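Local coordinates for protein serine acetyltransferase 1, putative (Entamoeba histolytica, PDB 7BW9) that probably transfers an acetyl group from acetyl-CoA to serine in cysteine biosynthesis, and binds cysteine, at residues 154-159 against 163-168; 34-39 against 69-74; 26-31 against 54-59; 6-11 against 63-68; 202-207 against 224-229. All coordinates share one frame; numbering follows the deposited sequence. Where two conformers were deposited one is given.

Contact 1: 154-159 against 163-168; sequences LMENIH and GIDIHP
The junction between helix 148-162 and the left-handed beta-helix brings His159 against Asp165, the first residue of strand 165-166. Gly163, with a positive phi of 67°, ends the helix; its N donates to His159 O at 2.7 Å, turning the chain back alongside. Asp165 CB lies over one face of the His159 ring, 3.5 Å from the ring centroid. That ring is fixed in rotation by a nearly straight bond in the imidazole plane, from His159 ND1 to the syn side of Glu156 OE1 (2.8 Å, 170°), somewhat out of the carboxylate plane. One water donates to both Glu156 OE2 and Asp165 OD2, bridging the two carboxylates; Arg152 forms a salt bridge with Glu156 OE2. Further along, bent Met155 brings CE to 3.3 Å from Ile166 O and CG to 3.7 Å from Pro168 CD. Asp165 OD2 also bonds His180 of the second subunit. Helix 128-144 packs alongside, with Ile135 on Leu154 and Ile158, Ala139 on Met155 and Gln136 on Ile166, while strand 165-166 pairs in parallel with strand 185-186.

Contact 2: 34-39 against 69-74; sequences SFLELE and VYHIQN
The His71 ring meets Glu37 at its edge, with OE2 near the ring plane, while Leu36 CD2 approaches obliquely, 4.2 Å from His71 ND1. Carboxylate and imidazole planes stand 72° apart. Across this edge His71 NE2 donates to Glu37 OE2 at 3.2 Å, but the angle of 124° at the hydrogen makes the bond weak. A second flat group lies next to the carboxylate: the Phe35 ring has Glu37 OE1 at its edge, in plane, and Leu38 CB over one face, 3.7 Å above it. Phe35 occupies the N-cap position of helix 36-45, and its O takes the first-turn bond from Glu39 N. The contact joins the start of this helix to the second half of helix 58-79 within the N-terminal helical domain. The backbones stay apart, 8.2 Å between Glu37 CA and His71 CA, so side chains must span the gap. His71 does so with CG anti to the backbone N (chi1 171°), and Glu37 with a chain bent at chi2 that swings its carboxylate round to the imidazole. The firmer hold on Glu37 OE2 comes from Tyr150 OH, on helix 148-162, where Leu154 also touches Glu37. Beside His71, Ile72 turns to helices 82-94 and 148-162, packing on Ile89, Leu92 and Tyr150.

Contact 3: 26-31 against 54-59; sequences TKQFPE and DKRTFN
From Lys27 onward, segment 26-31 runs in an extended conformation, and it comes no closer to segment 54-59 than 10.0 Å between Gln28 CA and Asp54 CA. Segment 54-59 is irregular up to Thr57, the N-cap of helix 58-79. Arg56 bridges the gap. With CG anti to its carbonyl carbon and the chain extended from there to NE, it sends the guanidinium edge-on to the Lys27 carbonyl, whose O lies near its plane. The separation from Arg56 NH2 to Lys27 O is 3.7 Å, and no hydrogen bond crosses the contact. Gln28 NE2 stands 4.4 Å from Arg56 NH2, oblique to the guanidinium. Thr51 O accepts from both donors, while Gln28 OE1 takes a bond from Arg53 N. Toward the third subunit, Lys27 NZ bonds Tyr79 O of that subunit, and Phe29 meets its Tyr79 ring edge-to-face. This is a surface loop-to-loop contact of the helical domain, with a main-chain acceptor shared by Arg56 and Gln28, bordering a subunit interface.

Contact 4: 6-11 against 63-68; sequences QQTSQL and ERLSLL
A single methyl, CD2 of Leu65, carries this contact, resting against Thr8 CG2 at 3.6 Å and Ser9 OG at 3.7 Å. Leucine conformation explains the reach: CG is anti to the backbone N (chi1 -158°), and with chi2 at 63° it is CD2, not CD1, that continues the chain outward. Thr8 places its methyl CG2 anti to the backbone N, and the two side chains cross at about a right angle. Its other branch, OG1, turns back along its own helix to Leu4 O, with a weaker bond to Leu93 O. Ser9 does likewise, OG lying beside its backbone N and bonding Leu5 O. Both hydroxyls thus have partners on their own helix; Ser9 OG meets the leucine by van der Waals contact alone, and no hydrogen bond passes between the segments. This is helix-on-helix packing in the N-terminal helical domain, between helices 2-17 and 58-79. The small side chain of Ser9 is consistent with the close approach, 7.2 Å from Ser9 CA to Leu65 CA. Phe96, at the start of helix 96-113, packs on both Thr8 and Leu65, and Leu5 and Leu12 also touch Leu65.

Contact 5: 202-207 against 224-229; sequences VTLGAM and PTIGDF
Leu204 and Pro224 bury the most surface here, with Ile226 third, and the three meet inside the left-handed beta-helix at a corner between two of its faces. Strand 203-205 belongs to one parallel sheet and strand 225-226 to the next. Pro224 sets its CD against the backbone of the other segment: Pro224 CD is 3.4 Å from Gly205 O and 3.6 Å from Leu204 C. It also touches the leucine side chain, 4.2 Å from Leu204 CB. Leu204 then reaches inward. With CG anti to the carbonyl carbon (chi1 -60°) and chi2 at 169°, CD1 becomes the far end of the chain, and it lies 4.2 Å from Ile226 CD1, the two side chains crossing at about a right angle. Ile226 has two conformers, so this last pair is less certain. Val238 borders both Leu204 and Pro224, while Ile192 and Ile232 touch both Leu204 and Ile226. Next to Leu204, Gly205 passes close to a bound cysteine, and Ala206 belongs to its pocket. No hydrogen bond joins the two segments; the backbone of Leu204 instead bonds Val185 and Gly187 of the adjoining coil. The chemistry implies a corner closed by van der Waals contact, the proline ring lying against both a leucine and the main chain, with the polar main-chain groups of Leu204 bonded between coils.

How the contacts relate
From the N terminus, contact 4 opens first and closes the widest loop, bringing helix 2-17 back against helix 58-79. Contact 3 is nested inside that loop, and the two touch through Phe58 on Ser9 and Gln10. Contact 2 crosses both, starting between the segments of contact 3 and ending further along helix 58-79; Glu37 meets Leu68 of contact 4. These three knit the helical domain. Contact 1 follows in series as a short local turn into the beta-helix, and Phe35 and Leu38 of contact 2 pack on its helix. Contact 5, last, spans an excursion between strands; its centre is about 17 Å from that of contact 1, with which it shares a parallel sheet.

Contact 1: 154-159 against 163-168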
# COMPACT_ATOMS: atom_id res chain seq x y z
N LEU A 154 -9.01 10.84 8.08
CA LEU A 154 -7.62 10.93 8.53
C LEU A 154 -6.95 9.57 8.53
O LEU A 154 -5.85 9.40 7.99
CB LEU A 154 -7.58 11.57 9.91
CG LEU A 154 -6.21 11.73 10.55
CD1 LEU A 154 -5.31 12.56 9.63
CD2 LEU A 154 -6.41 12.42 11.92
N MET A 155 -7.60 8.56 9.12
CA MET A 155 -7.01 7.23 9.11
C MET A 155 -6.87 6.67 7.69
O MET A 155 -5.90 5.94 7.41
CB MET A 155 -7.82 6.26 9.97
CG MET A 155 -7.69 6.51 11.47
SD MET A 155 -6.01 6.88 12.01
CE MET A 155 -5.13 5.36 11.71
N GLU A 156 -7.80 6.99 6.78
CA GLU A 156 -7.66 6.49 5.41
C GLU A 156 -6.49 7.16 4.69
O GLU A 156 -5.85 6.53 3.84
CB GLU A 156 -8.95 6.66 4.61
CG GLU A 156 -10.09 5.71 5.03
CD GLU A 156 -9.71 4.22 4.99
OE1 GLU A 156 -8.87 3.82 4.14
OE2 GLU A 156 -10.28 3.44 5.79
N ASN A 157 -6.19 8.42 5.03
CA ASN A 157 -5.00 9.06 4.47
C ASN A 157 -3.74 8.28 4.81
O ASN A 157 -2.90 8.02 3.94
CB ASN A 157 -4.87 10.50 4.99
CG ASN A 157 -5.84 11.46 4.34
OD1 ASN A 157 -6.42 11.17 3.29
ND2 ASN A 157 -6.01 12.63 4.95
N ILE A 158 -3.57 7.93 6.09
CA ILE A 158 -2.34 7.24 6.50
C ILE A 158 -2.36 5.79 5.99
O ILE A 158 -1.30 5.23 5.66
CB ILE A 158 -2.16 7.34 8.04
CG1 ILE A 158 -0.74 6.94 8.46
CG2 ILE A 158 -3.18 6.50 8.82
CD1 ILE A 158 0.34 7.68 7.75
N HIS A 159 -3.55 5.18 5.90
CA HIS A 159 -3.76 3.92 5.17
C HIS A 159 -3.18 3.97 3.76
O HIS A 159 -2.46 3.07 3.33
CB HIS A 159 -5.27 3.64 5.09
CG HIS A 159 -5.62 2.25 4.63
ND1 HIS A 159 -6.87 1.92 4.16
CD2 HIS A 159 -4.89 1.11 4.58
CE1 HIS A 159 -6.90 0.64 3.85
NE2 HIS A 159 -5.71 0.12 4.09
N GLY A 163 -0.32 1.39 3.73
CA GLY A 163 -0.99 0.11 3.64
C GLY A 163 -1.46 -0.47 4.96
O GLY A 163 -1.92 -1.62 4.98
N ILE A 164 -1.37 0.27 6.06
CA ILE A 164 -1.85 -0.16 7.37
C ILE A 164 -3.22 0.46 7.62
O ILE A 164 -3.37 1.69 7.52
CB ILE A 164 -0.88 0.21 8.49
CG1 ILE A 164 0.52 -0.33 8.22
CG2 ILE A 164 -1.44 -0.28 9.85
CD1 ILE A 164 1.55 0.18 9.22
N ASP A 165 -4.19 -0.37 7.97
CA ASP A 165 -5.59 0.05 8.07
C ASP A 165 -6.03 -0.10 9.52
O ASP A 165 -6.36 -1.21 9.95
CB ASP A 165 -6.46 -0.77 7.13
CG ASP A 165 -7.85 -0.21 6.97
OD1 ASP A 165 -8.26 0.65 7.78
OD2 ASP A 165 -8.55 -0.63 6.02
N ILE A 166 -6.06 1.01 10.27
CA ILE A 166 -6.50 1.00 11.66
C ILE A 166 -7.66 1.97 11.82
O ILE A 166 -7.55 3.15 11.45
CB ILE A 166 -5.37 1.37 12.64
CG1 ILE A 166 -4.18 0.44 12.47
CG2 ILE A 166 -5.89 1.34 14.08
CD1 ILE A 166 -3.05 0.77 13.43
N HIS A 167 -8.76 1.49 12.39
CA HIS A 167 -9.92 2.34 12.56
C HIS A 167 -9.66 3.39 13.64
O HIS A 167 -8.96 3.13 14.62
CB HIS A 167 -11.15 1.51 12.91
CG HIS A 167 -12.44 2.23 12.69
ND1 HIS A 167 -12.98 3.09 13.62
CD2 HIS A 167 -13.29 2.23 11.63
CE1 HIS A 167 -14.10 3.60 13.14
NE2 HIS A 167 -14.32 3.09 11.94
N PRO A 168 -10.20 4.60 13.48
CA PRO A 168 -10.04 5.61 14.54
C PRO A 168 -10.65 5.20 15.87
O PRO A 168 -10.19 5.67 16.93
CB PRO A 168 -10.73 6.86 13.96
CG PRO A 168 -11.67 6.32 12.90
CD PRO A 168 -10.97 5.12 12.33
O HOH W 1 -5.09 3.35 8.98
O HOH W 2 -7.89 3.12 7.45
O HOH W 3 -10.58 0.89 4.68
O HOH W 4 -6.76 -2.50 3.95

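Contact 2: 34-39 against 69-74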
# COMPACT_ATOMS: atom_id res chain seq x y z
N SER A 34 4.78 13.94 2.89
CA SER A 34 3.75 12.92 2.83
C SER A 34 2.39 13.57 2.60
O SER A 34 1.99 13.78 1.45
CB SER A 34 3.74 12.07 4.11
OG SER A 34 3.86 12.88 5.28
N PHE A 35 1.66 13.88 3.67
CA PHE A 35 0.46 14.70 3.58
C PHE A 35 0.41 15.58 4.81
O PHE A 35 1.17 15.40 5.76
CB PHE A 35 -0.81 13.85 3.42
CG PHE A 35 -1.07 12.92 4.55
CD1 PHE A 35 -0.53 11.63 4.54
CD2 PHE A 35 -1.87 13.30 5.61
CE1 PHE A 35 -0.78 10.74 5.58
CE2 PHE A 35 -2.11 12.43 6.67
CZ PHE A 35 -1.56 11.15 6.66
N LEU A 36 -0.49 16.57 4.80
CA LEU A 36 -0.33 17.70 5.71
C LEU A 36 -0.30 17.25 7.17
O LEU A 36 0.64 17.56 7.89
CB LEU A 36 -1.43 18.73 5.48
CG LEU A 36 -1.21 20.06 6.21
CD1 LEU A 36 0.26 20.48 6.19
CD2 LEU A 36 -2.06 21.16 5.57
N GLU A 37 -1.31 16.48 7.60
CA GLU A 37 -1.38 16.13 9.02
C GLU A 37 -0.18 15.31 9.47
O GLU A 37 0.35 15.53 10.56
CB GLU A 37 -2.68 15.38 9.33
CG GLU A 37 -3.92 16.19 9.08
CD GLU A 37 -4.48 15.93 7.69
OE1 GLU A 37 -3.68 15.89 6.72
OE2 GLU A 37 -5.71 15.76 7.57
N LEU A 38 0.31 14.40 8.62
CA LEU A 38 1.45 13.58 9.03
C LEU A 38 2.73 14.41 9.12
O LEU A 38 3.49 14.32 10.10
CB LEU A 38 1.65 12.41 8.06
CG LEU A 38 2.88 11.58 8.44
CD1 LEU A 38 2.75 10.99 9.86
CD2 LEU A 38 3.17 10.49 7.41
N GLU A 39 3.00 15.22 8.09
CA GLU A 39 4.18 16.08 8.14
C GLU A 39 4.16 16.96 9.38
O GLU A 39 5.17 17.08 10.09
CB GLU A 39 4.26 16.94 6.87
CG GLU A 39 4.51 16.17 5.60
CD GLU A 39 3.99 16.89 4.36
OE1 GLU A 39 3.82 18.14 4.42
OE2 GLU A 39 3.74 16.22 3.33
N VAL A 69 -4.18 22.10 14.05
CA VAL A 69 -5.52 22.03 14.65
C VAL A 69 -6.51 22.77 13.79
O VAL A 69 -7.66 22.33 13.64
CB VAL A 69 -5.53 22.55 16.11
CG1 VAL A 69 -4.44 21.89 16.92
CG2 VAL A 69 -5.41 24.08 16.16
N TYR A 70 -6.08 23.85 13.14
CA TYR A 70 -7.04 24.60 12.36
C TYR A 70 -7.37 23.90 11.05
O TYR A 70 -8.50 24.03 10.55
CB TYR A 70 -6.52 26.02 12.18
CG TYR A 70 -6.72 26.87 13.45
CD1 TYR A 70 -7.93 26.82 14.15
CD2 TYR A 70 -5.72 27.68 13.95
CE1 TYR A 70 -8.14 27.58 15.31
CE2 TYR A 70 -5.91 28.45 15.11
CZ TYR A 70 -7.12 28.40 15.78
OH TYR A 70 -7.31 29.15 16.93
N HIS A 71 -6.45 23.11 10.49
CA HIS A 71 -6.87 22.24 9.40
C HIS A 71 -7.82 21.16 9.90
O HIS A 71 -8.80 20.81 9.22
CB HIS A 71 -5.66 21.61 8.71
CG HIS A 71 -6.02 20.55 7.71
ND1 HIS A 71 -6.17 20.81 6.37
CD2 HIS A 71 -6.28 19.23 7.88
CE1 HIS A 71 -6.51 19.70 5.74
NE2 HIS A 71 -6.58 18.72 6.63
N ILE A 72 -7.57 20.62 11.10
CA ILE A 72 -8.49 19.62 11.64
C ILE A 72 -9.84 20.24 11.91
O ILE A 72 -10.89 19.67 11.57
CB ILE A 72 -7.90 18.96 12.91
CG1 ILE A 72 -6.67 18.13 12.57
CG2 ILE A 72 -8.95 18.09 13.62
CD1 ILE A 72 -5.87 17.69 13.78
N GLN A 73 -9.85 21.44 12.51
CA GLN A 73 -11.11 22.11 12.81
C GLN A 73 -11.91 22.36 11.53
O GLN A 73 -13.12 22.11 11.48
CB GLN A 73 -10.85 23.41 13.57
CG GLN A 73 -12.10 24.27 13.73
CD GLN A 73 -12.07 25.17 14.95
OE1 GLN A 73 -11.11 25.18 15.73
NE2 GLN A 73 -13.15 25.93 15.14
N ASN A 74 -11.23 22.79 10.46
CA ASN A 74 -11.95 23.05 9.21
C ASN A 74 -12.53 21.78 8.60
O ASN A 74 -13.61 21.82 8.00
CB ASN A 74 -11.05 23.76 8.21
CG ASN A 74 -10.68 25.15 8.65
OD1 ASN A 74 -11.30 25.71 9.56
ND2 ASN A 74 -9.66 25.73 8.02

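Contact 3: 26-31 against 54-59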
# COMPACT_ATOMS: atom_id res chain seq x y z
N THR A 26 21.34 16.52 17.04
CA THR A 26 21.83 17.82 16.62
C THR A 26 21.96 17.93 15.12
O THR A 26 22.50 18.92 14.62
CB THR A 26 23.18 18.10 17.27
OG1 THR A 26 24.13 17.13 16.80
CG2 THR A 26 23.08 17.99 18.79
N LYS A 27 21.49 16.93 14.38
CA LYS A 27 21.74 16.84 12.95
C LYS A 27 20.58 17.44 12.16
O LYS A 27 19.49 17.69 12.68
CB LYS A 27 21.98 15.39 12.56
CG LYS A 27 22.62 14.58 13.69
CD LYS A 27 23.45 13.44 13.16
CE LYS A 27 22.71 12.12 13.25
NZ LYS A 27 23.65 10.99 13.12
N GLN A 28 20.84 17.66 10.88
CA GLN A 28 19.88 18.28 9.96
C GLN A 28 19.53 17.24 8.90
O GLN A 28 20.31 17.01 7.97
CB GLN A 28 20.46 19.55 9.35
CG GLN A 28 19.62 20.19 8.26
CD GLN A 28 18.38 20.86 8.81
OE1 GLN A 28 18.41 22.02 9.22
NE2 GLN A 28 17.27 20.12 8.84
N PHE A 29 18.32 16.58 9.04
CA PHE A 29 17.94 15.57 8.06
C PHE A 29 17.20 16.21 6.90
O PHE A 29 16.57 17.26 7.06
CB PHE A 29 17.06 14.50 8.69
CG PHE A 29 17.68 13.81 9.86
CD1 PHE A 29 17.57 14.34 11.14
CD2 PHE A 29 18.36 12.61 9.68
CE1 PHE A 29 18.14 13.69 12.22
CE2 PHE A 29 18.94 11.95 10.76
CZ PHE A 29 18.83 12.49 12.03
N PRO A 30 17.24 15.61 5.72
CA PRO A 30 16.39 16.09 4.62
C PRO A 30 14.92 16.06 5.01
O PRO A 30 14.48 15.21 5.80
CB PRO A 30 16.69 15.11 3.48
CG PRO A 30 18.03 14.52 3.82
CD PRO A 30 18.08 14.46 5.32
N GLU A 31 14.17 17.00 4.45
CA GLU A 31 12.75 17.10 4.71
C GLU A 31 12.02 15.86 4.18
O GLU A 31 12.38 15.30 3.15
CB GLU A 31 12.20 18.36 4.04
CG GLU A 31 10.88 18.85 4.60
CD GLU A 31 10.11 19.70 3.59
OE1 GLU A 31 10.41 19.61 2.37
OE2 GLU A 31 9.22 20.45 4.02
N ASP A 54 16.89 25.99 12.14
CA ASP A 54 16.47 27.35 12.48
C ASP A 54 14.95 27.51 12.56
O ASP A 54 14.45 28.63 12.42
CB ASP A 54 17.04 28.35 11.47
CG ASP A 54 16.63 28.04 10.05
OD1 ASP A 54 15.89 27.05 9.85
OD2 ASP A 54 17.05 28.77 9.13
N LYS A 55 14.21 26.42 12.78
CA LYS A 55 12.76 26.48 12.95
C LYS A 55 12.34 25.67 14.17
O LYS A 55 11.38 24.89 14.13
CB LYS A 55 12.01 25.99 11.72
CG LYS A 55 12.56 26.49 10.40
CD LYS A 55 12.16 27.93 10.13
CE LYS A 55 10.71 28.04 9.67
NZ LYS A 55 10.38 29.42 9.20
N ARG A 56 13.05 25.84 15.28
CA ARG A 56 12.78 25.05 16.48
C ARG A 56 12.60 25.94 17.70
O ARG A 56 12.99 25.58 18.82
CB ARG A 56 13.87 24.02 16.71
CG ARG A 56 13.89 22.93 15.66
CD ARG A 56 15.09 22.05 15.78
NE ARG A 56 15.37 21.38 14.51
CZ ARG A 56 16.40 20.56 14.32
NH1 ARG A 56 17.23 20.32 15.33
NH2 ARG A 56 16.58 20.00 13.14
N THR A 57 11.99 27.11 17.53
CA THR A 57 11.67 28.00 18.64
C THR A 57 10.23 27.81 19.07
O THR A 57 9.42 27.21 18.36
CB THR A 57 11.91 29.46 18.23
OG1 THR A 57 10.86 29.90 17.36
CG2 THR A 57 13.26 29.59 17.53
N PHE A 58 9.90 28.33 20.26
CA PHE A 58 8.53 28.22 20.77
C PHE A 58 7.52 28.64 19.72
O PHE A 58 6.47 28.00 19.56
CB PHE A 58 8.36 29.08 22.04
CG PHE A 58 6.91 29.34 22.41
CD1 PHE A 58 6.21 30.41 21.86
CD2 PHE A 58 6.25 28.50 23.29
CE1 PHE A 58 4.89 30.62 22.19
CE2 PHE A 58 4.92 28.71 23.62
CZ PHE A 58 4.24 29.78 23.07
N ASN A 59 7.83 29.70 18.98
CA ASN A 59 6.89 30.24 18.01
C ASN A 59 6.72 29.32 16.82
O ASN A 59 5.63 29.21 16.26
CB ASN A 59 7.34 31.62 17.57
CG ASN A 59 6.21 32.60 17.55
OD1 ASN A 59 5.32 32.52 16.71
ND2 ASN A 59 6.22 33.53 18.51

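Contact 4: 6-11 against 63-68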
# COMPACT_ATOMS: atom_id res chain seq x y z
N GLN A 6 -1.26 28.12 23.25
CA GLN A 6 0.00 28.57 23.83
C GLN A 6 0.47 27.65 24.94
O GLN A 6 1.67 27.36 25.05
CB GLN A 6 -0.13 30.00 24.35
CG GLN A 6 0.26 31.06 23.33
CD GLN A 6 -0.44 32.38 23.58
OE1 GLN A 6 -0.52 32.83 24.73
NE2 GLN A 6 -0.96 32.99 22.53
N GLN A 7 -0.45 27.18 25.78
CA GLN A 7 -0.03 26.27 26.84
C GLN A 7 0.48 24.97 26.26
O GLN A 7 1.54 24.46 26.66
CB GLN A 7 -1.18 26.00 27.81
CG GLN A 7 -0.87 24.80 28.70
CD GLN A 7 -1.94 24.49 29.70
OE1 GLN A 7 -2.67 23.50 29.57
NE2 GLN A 7 -2.06 25.35 30.72
N THR A 8 -0.27 24.40 25.32
CA THR A 8 0.17 23.15 24.70
C THR A 8 1.53 23.34 24.03
O THR A 8 2.43 22.51 24.22
CB THR A 8 -0.89 22.67 23.70
OG1 THR A 8 -2.15 22.56 24.37
CG2 THR A 8 -0.51 21.31 23.14
N SER A 9 1.72 24.46 23.33
CA SER A 9 3.02 24.76 22.74
C SER A 9 4.11 24.76 23.81
O SER A 9 5.16 24.12 23.66
CB SER A 9 2.97 26.10 22.01
OG SER A 9 2.16 26.04 20.86
N GLN A 10 3.85 25.45 24.93
CA GLN A 10 4.84 25.51 26.01
C GLN A 10 5.04 24.15 26.68
O GLN A 10 6.16 23.79 27.06
CB GLN A 10 4.42 26.57 27.04
CG GLN A 10 5.45 26.81 28.15
CD GLN A 10 6.88 26.97 27.65
OE1 GLN A 10 7.81 26.35 28.18
NE2 GLN A 10 7.07 27.81 26.63
N LEU A 11 3.96 23.38 26.86
CA LEU A 11 4.11 22.04 27.41
C LEU A 11 4.93 21.15 26.47
O LEU A 11 5.74 20.34 26.92
CB LEU A 11 2.74 21.43 27.70
CG LEU A 11 2.12 22.02 28.97
CD1 LEU A 11 0.72 21.48 29.21
CD2 LEU A 11 3.03 21.76 30.18
N GLU A 63 3.28 27.87 15.62
CA GLU A 63 2.80 27.94 14.24
C GLU A 63 2.36 26.57 13.75
O GLU A 63 1.28 26.42 13.16
CB GLU A 63 3.90 28.49 13.32
CG GLU A 63 4.10 30.00 13.37
CD GLU A 63 5.42 30.42 12.72
OE1 GLU A 63 5.97 29.62 11.93
OE2 GLU A 63 5.90 31.55 13.00
N ARG A 64 3.20 25.56 13.94
CA ARG A 64 2.87 24.23 13.43
C ARG A 64 1.64 23.67 14.14
O ARG A 64 0.75 23.10 13.49
CB ARG A 64 4.07 23.31 13.59
CG ARG A 64 5.26 23.83 12.81
CD ARG A 64 6.37 22.84 12.69
NE ARG A 64 7.17 22.80 13.91
CZ ARG A 64 8.34 23.41 14.04
NH1 ARG A 64 8.84 24.10 13.03
NH2 ARG A 64 9.00 23.32 15.18
N LEU A 65 1.56 23.86 15.46
CA LEU A 65 0.40 23.38 16.20
C LEU A 65 -0.88 24.05 15.70
O LEU A 65 -1.90 23.38 15.47
CB LEU A 65 0.60 23.63 17.69
CG LEU A 65 -0.22 22.76 18.63
CD1 LEU A 65 0.16 21.28 18.47
CD2 LEU A 65 -0.07 23.23 20.08
N SER A 66 -0.83 25.38 15.53
CA SER A 66 -2.00 26.14 15.09
C SER A 66 -2.45 25.71 13.70
O SER A 66 -3.65 25.57 13.45
CB SER A 66 -1.69 27.64 15.08
OG SER A 66 -1.21 28.09 16.33
N LEU A 67 -1.50 25.55 12.77
CA LEU A 67 -1.85 25.08 11.43
C LEU A 67 -2.49 23.69 11.49
O LEU A 67 -3.47 23.42 10.79
CB LEU A 67 -0.62 25.08 10.52
CG LEU A 67 -0.82 24.58 9.09
CD1 LEU A 67 -1.92 25.34 8.37
CD2 LEU A 67 0.48 24.66 8.29
N LEU A 68 -1.95 22.80 12.32
CA LEU A 68 -2.51 21.46 12.38
C LEU A 68 -3.95 21.50 12.87
O LEU A 68 -4.87 21.02 12.19
CB LEU A 68 -1.66 20.55 13.26
CG LEU A 68 -2.26 19.15 13.52
CD1 LEU A 68 -2.25 18.24 12.27
CD2 LEU A 68 -1.55 18.47 14.67

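Contact 5: 202-207 against 224-229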
# COMPACT_ATOMS: atom_id res chain seq x y z
N VAL A 202 -1.92 -8.99 9.10
CA VAL A 202 -2.69 -9.44 10.25
C VAL A 202 -4.02 -8.70 10.26
O VAL A 202 -4.06 -7.47 10.13
CB VAL A 202 -1.92 -9.20 11.55
CG1 VAL A 202 -2.85 -9.25 12.76
CG2 VAL A 202 -0.77 -10.21 11.67
N THR A 203 -5.11 -9.45 10.41
CA THR A 203 -6.43 -8.87 10.60
C THR A 203 -6.90 -9.11 12.03
O THR A 203 -6.88 -10.25 12.53
CB THR A 203 -7.45 -9.45 9.62
OG1 THR A 203 -7.13 -9.03 8.29
CG2 THR A 203 -8.86 -8.99 9.97
N LEU A 204 -7.34 -8.03 12.68
CA LEU A 204 -8.15 -8.11 13.89
C LEU A 204 -9.50 -7.56 13.47
O LEU A 204 -9.80 -6.37 13.64
CB LEU A 204 -7.51 -7.32 15.07
CG LEU A 204 -6.10 -7.79 15.49
CD1 LEU A 204 -5.45 -6.80 16.45
CD2 LEU A 204 -6.18 -9.15 16.16
N GLY A 205 -10.30 -8.42 12.86
CA GLY A 205 -11.46 -7.96 12.12
C GLY A 205 -12.75 -8.58 12.60
O GLY A 205 -12.79 -9.26 13.63
N ALA A 206 -13.82 -8.35 11.84
CA ALA A 206 -15.13 -8.93 12.20
C ALA A 206 -15.27 -10.30 11.52
O ALA A 206 -14.45 -10.62 10.66
CB ALA A 206 -16.23 -8.01 11.77
N MET A 207 -16.27 -11.07 11.93
CA MET A 207 -16.52 -12.37 11.27
C MET A 207 -16.88 -12.05 9.82
O MET A 207 -17.70 -11.17 9.60
CB MET A 207 -17.68 -13.12 11.93
CG MET A 207 -17.25 -14.26 12.81
SD MET A 207 -15.85 -15.25 12.23
CE MET A 207 -16.30 -15.60 10.53
N PRO A 224 -11.92 -8.16 17.78
CA PRO A 224 -11.29 -8.80 18.94
C PRO A 224 -10.75 -7.82 19.97
O PRO A 224 -10.39 -6.67 19.67
CB PRO A 224 -10.12 -9.59 18.32
CG PRO A 224 -10.49 -9.76 16.89
CD PRO A 224 -11.21 -8.50 16.54
N THR A 225 -10.68 -8.32 21.20
CA THR A 225 -9.94 -7.73 22.31
C THR A 225 -8.71 -8.59 22.57
O THR A 225 -8.83 -9.81 22.76
CB THR A 225 -10.78 -7.70 23.59
OG1 THR A 225 -11.84 -6.76 23.44
CG2 THR A 225 -9.93 -7.31 24.80
N ILE A 226 -7.53 -7.97 22.58
CA ILE A 226 -6.33 -8.74 22.89
C ILE A 226 -5.65 -8.13 24.11
O ILE A 226 -5.70 -6.92 24.34
CB ILE A 226 -5.38 -8.85 21.68
CG1 ILE A 226 -4.59 -7.56 21.45
CG2 ILE A 226 -6.17 -9.18 20.40
CD1 ILE A 226 -3.79 -7.60 20.17
N GLY A 227 -5.03 -8.99 24.91
CA GLY A 227 -4.42 -8.59 26.16
C GLY A 227 -3.03 -7.99 25.98
O GLY A 227 -2.67 -7.54 24.89
N ASP A 228 -2.24 -8.03 27.04
CA ASP A 228 -0.88 -7.53 27.01
C ASP A 228 0.08 -8.61 26.52
O ASP A 228 -0.16 -9.81 26.67
CB ASP A 228 -0.43 -7.07 28.41
CG ASP A 228 -1.41 -6.10 29.06
OD1 ASP A 228 -2.17 -5.40 28.36
OD2 ASP A 228 -1.40 -6.05 30.31
N PHE A 229 1.21 -8.16 25.98
CA PHE A 229 2.31 -9.03 25.55
C PHE A 229 1.87 -10.06 24.51
O PHE A 229 2.47 -11.13 24.40
CB PHE A 229 2.97 -9.72 26.76
CG PHE A 229 3.37 -8.76 27.84
CD1 PHE A 229 4.51 -7.99 27.71
CD2 PHE A 229 2.60 -8.61 28.99
CE1 PHE A 229 4.89 -7.08 28.70
CE2 PHE A 229 2.96 -7.70 29.99
CZ PHE A 229 4.11 -6.93 29.84